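Local atomic coordinates of 4-hydroxybutyrate CoA-transferase (Porphyromonas gingivalis, PDB entry 3D3U), a protein that probably transfers coenzyme A between carboxylic acids such as acetate and 4-hydroxybutyrate. Residues C12-A17 / S41-R46; Y278-V281 / V286-C289. All coordinates share one frame; numbering follows the deposited sequence.

Contact 1 (C12-A17 / S41-R46); sequences CSADEA and SQAMYR
Two helices of the N-terminal part, whose parallel sheet has a Rossmann-like strand order, meet where Asp15 and Ala14, in the first turn of helix 14-21, face Arg46 and Ala43 on helix 38-46. The evidence for a salt bridge is a side-on grip by two nitrogens, one to each carboxylate oxygen. NE of Arg46 donates to OD1 of Asp15 at 3.1 Å, nearly straight at 161°; OD1 lies close to the guanidinium plane and accepts through its syn lone pair. NH2 of Arg46 reaches OD2 of Asp15 at 2.7 Å but comes from above the carboxylate plane, as the two flat groups are turned 49° from each other. The arginine chain bends at chi3 (-73°), which brings the edge of its guanidinium round to the acid. Beneath this pair the apolar part is small: CB of Ala14 lies 3.6 Å from CB of Ala43, and the closest backbone approach, Asp15 CA to Ala43 CA, is 5.2 Å. Ser13 is the N-cap, its OG accepting from Glu16 N at 2.7 Å, while Glu16 OE1 comes back to Ser13 N in the geometry of a capping box, at a separation too short to be exact. OD1 of Asp15 also accepts from Gln47 NE2. With two donor residues on the carboxylate and its place in the first helical turn, Asp15 is probably stabilised as an anion.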
ATOM      1  N   CYS A  12      11.631 -25.242  13.262  1.00 23.75           N
ATOM      2  CA  CYS A  12      10.570 -26.159  13.666  1.00 23.05           C
ATOM      3  C   CYS A  12       9.504 -26.207  12.576  1.00 22.52           C
ATOM      4  O   CYS A  12       9.699 -25.708  11.481  1.00 22.55           O
ATOM      5  CB  CYS A  12       9.967 -25.786  15.026  1.00 22.22           C
ATOM      6  SG  CYS A  12       9.633 -24.013  15.205  1.00 26.12           S
ATOM      7  N   SER A  13       8.395 -26.861  12.872  1.00 22.63           N
ATOM      8  CA  SER A  13       7.268 -26.935  11.974  1.00 21.87           C
ATOM      9  C   SER A  13       6.451 -25.767  12.339  1.00 20.56           C
ATOM     10  O   SER A  13       6.540 -25.238  13.429  1.00 19.95           O
ATOM     11  CB  SER A  13       6.405 -28.199  12.256  1.00 22.74           C
ATOM     12  OG  SER A  13       5.742 -28.114  13.521  1.00 22.51           O
ATOM     13  N   ALA A  14       5.566 -25.421  11.444  1.00 19.68           N
ATOM     14  CA  ALA A  14       4.630 -24.413  11.755  1.00 18.20           C
ATOM     15  C   ALA A  14       3.950 -24.790  13.082  1.00 17.81           C
ATOM     16  O   ALA A  14       3.852 -23.943  14.006  1.00 17.26           O
ATOM     17  CB  ALA A  14       3.657 -24.297  10.646  1.00 17.48           C
ATOM     18  N   ASP A  15       3.537 -26.052  13.195  1.00 17.40           N
ATOM     19  CA  ASP A  15       2.645 -26.474  14.304  1.00 17.58           C
ATOM     20  C   ASP A  15       3.370 -26.378  15.623  1.00 17.51           C
ATOM     21  O   ASP A  15       2.819 -25.898  16.637  1.00 17.85           O
ATOM     22  CB  ASP A  15       2.155 -27.909  14.149  1.00 17.43           C
ATOM     23  CG  ASP A  15       1.160 -28.129  12.922  1.00 22.38           C
ATOM     24  OD1 ASP A  15      -0.089 -28.090  13.159  1.00 24.07           O
ATOM     25  OD2 ASP A  15       1.523 -28.390  11.714  1.00 24.81           O
ATOM     26  N   GLU A  16       4.648 -26.768  15.615  1.00 17.22           N
ATOM     27  CA  GLU A  16       5.419 -26.693  16.829  1.00 15.21           C
ATOM     28  C   GLU A  16       5.589 -25.238  17.214  1.00 13.71           C
ATOM     29  O   GLU A  16       5.506 -24.873  18.423  1.00 12.05           O
ATOM     30  CB  GLU A  16       6.746 -27.359  16.672  1.00 16.27           C
ATOM     31  CG  GLU A  16       6.766 -28.770  16.159  1.00 18.47           C
ATOM     32  CD  GLU A  16       8.175 -29.124  15.674  1.00 26.97           C
ATOM     33  OE1 GLU A  16       8.719 -28.412  14.763  1.00 27.31           O
ATOM     34  OE2 GLU A  16       8.777 -30.095  16.227  1.00 25.64           O
ATOM     35  N   ALA A  17       5.797 -24.396  16.207  1.00 12.99           N
ATOM     36  CA  ALA A  17       5.823 -22.924  16.483  1.00 13.65           C
ATOM     37  C   ALA A  17       4.484 -22.266  16.979  1.00 13.45           C
ATOM     38  O   ALA A  17       4.482 -21.564  17.969  1.00 12.07           O
ATOM     39  CB  ALA A  17       6.415 -22.182  15.375  1.00 12.61           C
ATOM     40  N   SER A  41      -1.147 -19.498   9.553  1.00 21.03           N
ATOM     41  CA  SER A  41      -2.630 -19.481   9.751  1.00 20.01           C
ATOM     42  C   SER A  41      -3.232 -20.913   9.693  1.00 20.61           C
ATOM     43  O   SER A  41      -4.038 -21.370  10.552  1.00 18.08           O
ATOM     44  CB  SER A  41      -3.299 -18.535   8.759  1.00 19.44           C
ATOM     45  OG  SER A  41      -4.729 -18.571   8.837  1.00 19.22           O
ATOM     46  N   GLN A  42      -2.729 -21.644   8.688  1.00 23.29           N
ATOM     47  CA  GLN A  42      -3.071 -23.090   8.407  1.00 23.53           C
ATOM     48  C   GLN A  42      -2.739 -23.797   9.732  1.00 21.04           C
ATOM     49  O   GLN A  42      -3.627 -24.419  10.305  1.00 21.64           O
ATOM     50  CB  GLN A  42      -2.281 -23.632   7.143  1.00 24.61           C
ATOM     51  CG  GLN A  42      -3.011 -24.492   6.087  1.00 30.98           C
ATOM     52  CD  GLN A  42      -3.402 -23.625   4.806  1.00 42.73           C
ATOM     53  OE1 GLN A  42      -2.470 -23.131   4.078  1.00 44.13           O
ATOM     54  NE2 GLN A  42      -4.776 -23.440   4.531  1.00 39.64           N
ATOM     55  N   ALA A  43      -1.521 -23.637  10.278  1.00 18.30           N
ATOM     56  CA  ALA A  43      -1.231 -24.367  11.554  1.00 17.00           C
ATOM     57  C   ALA A  43      -2.074 -23.976  12.760  1.00 15.00           C
ATOM     58  O   ALA A  43      -2.290 -24.772  13.621  1.00 11.84           O
ATOM     59  CB  ALA A  43       0.297 -24.414  11.921  1.00 17.47           C
ATOM     60  N   MET A  44      -2.528 -22.736  12.808  1.00 14.50           N
ATOM     61  CA  MET A  44      -3.421 -22.329  13.885  1.00 15.39           C
ATOM     62  C   MET A  44      -4.768 -23.014  13.731  1.00 12.22           C
ATOM     63  O   MET A  44      -5.383 -23.390  14.706  1.00 10.78           O
ATOM     64  CB  MET A  44      -3.599 -20.789  13.880  1.00 16.06           C
ATOM     65  CG  MET A  44      -2.375 -19.971  14.439  1.00 18.15           C
ATOM     66  SD  MET A  44      -2.699 -18.220  14.218  1.00 20.97           S
ATOM     67  CE  MET A  44      -3.593 -17.748  15.638  1.00 18.66           C
ATOM     68  N   TYR A  45      -5.237 -23.153  12.498  1.00 10.67           N
ATOM     69  CA  TYR A  45      -6.400 -24.008  12.261  1.00 10.06           C
ATOM     70  C   TYR A  45      -6.250 -25.448  12.828  1.00  9.87           C
ATOM     71  O   TYR A  45      -7.006 -25.871  13.723  1.00  8.45           O
ATOM     72  CB  TYR A  45      -6.725 -24.146  10.788  1.00  9.54           C
ATOM     73  CG  TYR A  45      -8.039 -24.780  10.591  1.00 10.38           C
ATOM     74  CD1 TYR A  45      -9.209 -24.008  10.629  1.00 12.83           C
ATOM     75  CD2 TYR A  45      -8.163 -26.149  10.415  1.00 13.04           C
ATOM     76  CE1 TYR A  45     -10.472 -24.560  10.444  1.00  9.77           C
ATOM     77  CE2 TYR A  45      -9.424 -26.725  10.269  1.00 12.73           C
ATOM     78  CZ  TYR A  45     -10.599 -25.921  10.286  1.00 10.42           C
ATOM     79  OH  TYR A  45     -11.891 -26.464  10.132  1.00  9.11           O
ATOM     80  N   ARG A  46      -5.300 -26.208  12.298  1.00  9.05           N
ATOM     81  CA  ARG A  46      -5.096 -27.537  12.848  1.00  9.66           C
ATOM     82  C   ARG A  46      -4.957 -27.572  14.362  1.00 10.23           C
ATOM     83  O   ARG A  46      -5.459 -28.489  14.961  1.00 12.26           O
ATOM     84  CB  ARG A  46      -3.856 -28.146  12.270  1.00  9.96           C
ATOM     85  CG  ARG A  46      -3.865 -28.240  10.807  1.00 13.07           C
ATOM     86  CD  ARG A  46      -2.796 -29.145  10.339  1.00 15.66           C
ATOM     87  NE  ARG A  46      -1.589 -28.434  10.525  1.00 13.78           N
ATOM     88  CZ  ARG A  46      -1.091 -27.627   9.616  1.00 16.09           C
ATOM     89  NH1 ARG A  46      -1.730 -27.471   8.412  1.00 13.23           N
ATOM     90  NH2 ARG A  46       0.057 -26.957   9.943  1.00 17.30           N
TER

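Contact 2 (Y278-V281 / V286-C289); sequences YDFV and VIEC
Apolar contacts between Ile287 and two residues in the last turn of helix 275-281 account for the side-chain meeting here. CD1 of Ile287 approaches the ring of Phe280 obliquely and comes within 3.7 Å of its CE2, the two side chains crossing at about a right angle. The phenyl group is placed for this by its first torsion: CG lies anti to the backbone N (chi1 174°), and this puts CE2, on the far part of the ring, within reach of Ile287 CD1. The same methyl, CD1 of Ile287, is 4.3 Å from CG1 of Val281, a looser contact, so one branch of the isoleucine serves both helix residues. Backbone geometry agrees with contact through side chains: the nearest pair of CA atoms, Val281 and Ile287, is 6.7 Å apart, and the two segments bury 131 Å² in total.

Further packing and polar links come from outside the pair. Phe280 also touches Met246, Ile249 and Arg250 of helix 243-251, and Val281 touches Ile163. Asn284, in the intervening turn, bonds to Val286 N through OD1. A helix packing on the strand that directly follows it is the arrangement of a beta-alpha-beta unit, formed here by strand 266-268, helix 275-281 and strand 287-289.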
ATOM      1  N   TYR A 278       7.250 -10.640  -9.094  1.00 15.30           N
ATOM      2  CA  TYR A 278       8.102 -11.221  -8.030  1.00 15.45           C
ATOM      3  C   TYR A 278       9.434 -11.569  -8.568  1.00 15.56           C
ATOM      4  O   TYR A 278      10.446 -11.059  -8.034  1.00 16.38           O
ATOM      5  CB  TYR A 278       7.458 -12.374  -7.269  1.00 15.72           C
ATOM      6  CG  TYR A 278       6.086 -11.972  -6.749  1.00 17.05           C
ATOM      7  CD1 TYR A 278       5.852 -10.683  -6.278  1.00 17.34           C
ATOM      8  CD2 TYR A 278       5.003 -12.850  -6.775  1.00 17.74           C
ATOM      9  CE1 TYR A 278       4.596 -10.271  -5.852  1.00 16.03           C
ATOM     10  CE2 TYR A 278       3.722 -12.437  -6.329  1.00 18.64           C
ATOM     11  CZ  TYR A 278       3.532 -11.129  -5.882  1.00 18.08           C
ATOM     12  OH  TYR A 278       2.294 -10.676  -5.425  1.00 19.49           O
ATOM     13  N   ASP A 279       9.484 -12.328  -9.658  1.00 14.29           N
ATOM     14  CA  ASP A 279      10.813 -12.517 -10.252  1.00 15.43           C
ATOM     15  C   ASP A 279      11.596 -11.301 -10.682  1.00 15.57           C
ATOM     16  O   ASP A 279      12.795 -11.382 -10.694  1.00 15.70           O
ATOM     17  CB  ASP A 279      10.900 -13.515 -11.423  1.00 16.49           C
ATOM     18  CG  ASP A 279      10.078 -14.718 -11.228  1.00 17.79           C
ATOM     19  OD1 ASP A 279       9.735 -14.994 -10.071  1.00 25.20           O
ATOM     20  OD2 ASP A 279       9.683 -15.431 -12.183  1.00 19.97           O
ATOM     21  N   PHE A 280      10.953 -10.215 -11.091  1.00 16.66           N
ATOM     22  CA  PHE A 280      11.682  -8.977 -11.457  1.00 18.00           C
ATOM     23  C   PHE A 280      12.247  -8.284 -10.204  1.00 19.52           C
ATOM     24  O   PHE A 280      13.427  -7.818 -10.178  1.00 20.25           O
ATOM     25  CB  PHE A 280      10.739  -8.021 -12.176  1.00 16.57           C
ATOM     26  CG  PHE A 280      11.308  -6.636 -12.488  1.00 17.15           C
ATOM     27  CD1 PHE A 280      12.188  -6.428 -13.582  1.00 15.85           C
ATOM     28  CD2 PHE A 280      10.856  -5.487 -11.776  1.00 14.88           C
ATOM     29  CE1 PHE A 280      12.693  -5.113 -13.919  1.00 12.59           C
ATOM     30  CE2 PHE A 280      11.363  -4.184 -12.137  1.00 13.11           C
ATOM     31  CZ  PHE A 280      12.290  -4.024 -13.233  1.00 10.98           C
ATOM     32  N   VAL A 281      11.442  -8.191  -9.151  1.00 20.51           N
ATOM     33  CA  VAL A 281      11.967  -7.453  -7.989  1.00 21.31           C
ATOM     34  C   VAL A 281      13.002  -8.227  -7.167  1.00 21.83           C
ATOM     35  O   VAL A 281      13.807  -7.654  -6.369  1.00 22.34           O
ATOM     36  CB  VAL A 281      10.848  -6.880  -7.134  1.00 22.52           C
ATOM     37  CG1 VAL A 281       9.869  -6.104  -8.096  1.00 18.73           C
ATOM     38  CG2 VAL A 281      10.177  -8.001  -6.234  1.00 19.22           C
ATOM     39  N   VAL A 286      17.732  -1.753  -7.968  1.00 18.11           N
ATOM     40  CA  VAL A 286      17.144  -0.449  -8.151  1.00 18.88           C
ATOM     41  C   VAL A 286      15.765  -0.300  -7.425  1.00 19.56           C
ATOM     42  O   VAL A 286      15.059   0.770  -7.503  1.00 19.16           O
ATOM     43  CB  VAL A 286      17.050  -0.117  -9.602  1.00 17.80           C
ATOM     44  CG1 VAL A 286      15.797  -0.762 -10.217  1.00 14.90           C
ATOM     45  CG2 VAL A 286      16.888   1.289  -9.636  1.00 22.40           C
ATOM     46  N   ILE A 287      15.411  -1.388  -6.733  1.00 19.67           N
ATOM     47  CA  ILE A 287      14.195  -1.461  -5.963  1.00 19.63           C
ATOM     48  C   ILE A 287      14.535  -1.608  -4.516  1.00 20.46           C
ATOM     49  O   ILE A 287      15.448  -2.385  -4.182  1.00 20.38           O
ATOM     50  CB  ILE A 287      13.363  -2.601  -6.439  1.00 19.75           C
ATOM     51  CG1 ILE A 287      12.371  -2.066  -7.484  1.00 20.96           C
ATOM     52  CG2 ILE A 287      12.567  -3.230  -5.313  1.00 17.28           C
ATOM     53  CD1 ILE A 287      12.421  -2.773  -8.852  1.00 24.41           C
ATOM     54  N   GLU A 288      13.814  -0.833  -3.682  1.00 20.61           N
ATOM     55  CA  GLU A 288      14.036  -0.805  -2.256  1.00 21.85           C
ATOM     56  C   GLU A 288      12.805  -0.609  -1.353  1.00 23.03           C
ATOM     57  O   GLU A 288      11.911   0.265  -1.643  1.00 24.21           O
ATOM     58  CB  GLU A 288      15.054   0.254  -1.963  1.00 21.66           C
ATOM     59  CG  GLU A 288      16.409  -0.182  -2.484  1.00 24.90           C
ATOM     60  CD  GLU A 288      17.435   0.919  -2.310  1.00 30.70           C
ATOM     61  OE1 GLU A 288      17.001   2.063  -2.102  1.00 33.39           O
ATOM     62  OE2 GLU A 288      18.666   0.650  -2.359  1.00 32.76           O
ATOM     63  N   CYS A 289      12.737  -1.359  -0.237  1.00 21.66           N
ATOM     64  CA  CYS A 289      11.586  -1.175   0.615  1.00 20.15           C
ATOM     65  C   CYS A 289      11.881  -0.404   1.828  1.00 18.95           C
ATOM     66  O   CYS A 289      12.997  -0.403   2.300  1.00 17.72           O
ATOM     67  CB  CYS A 289      10.989  -2.512   0.938  1.00 21.24           C
ATOM     68  SG  CYS A 289      10.116  -3.144  -0.536  1.00 22.83           S
TER

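In the fold
From the N terminus, contact 1 comes first: segment 12-17 is rejoined by 41-46 after 23 residues that include strand 27-30, bringing helices 14-21 and 38-46 together beside the six-stranded parallel sheet. Contact 2 opens far later and closes a turn of four residues between helix 275-281 and strand 287-289, which lies in the mixed sheet between strands 164-165 and 266-268. The two are in series, so they neither nest nor cross. The centres of contacts 1 and 2 lie about 29 Å apart. Their nearest atoms are about 16 Å apart, without touching. Contact 1 joins two helices, whereas contact 2 joins a helix to a strand, each beside a different sheet.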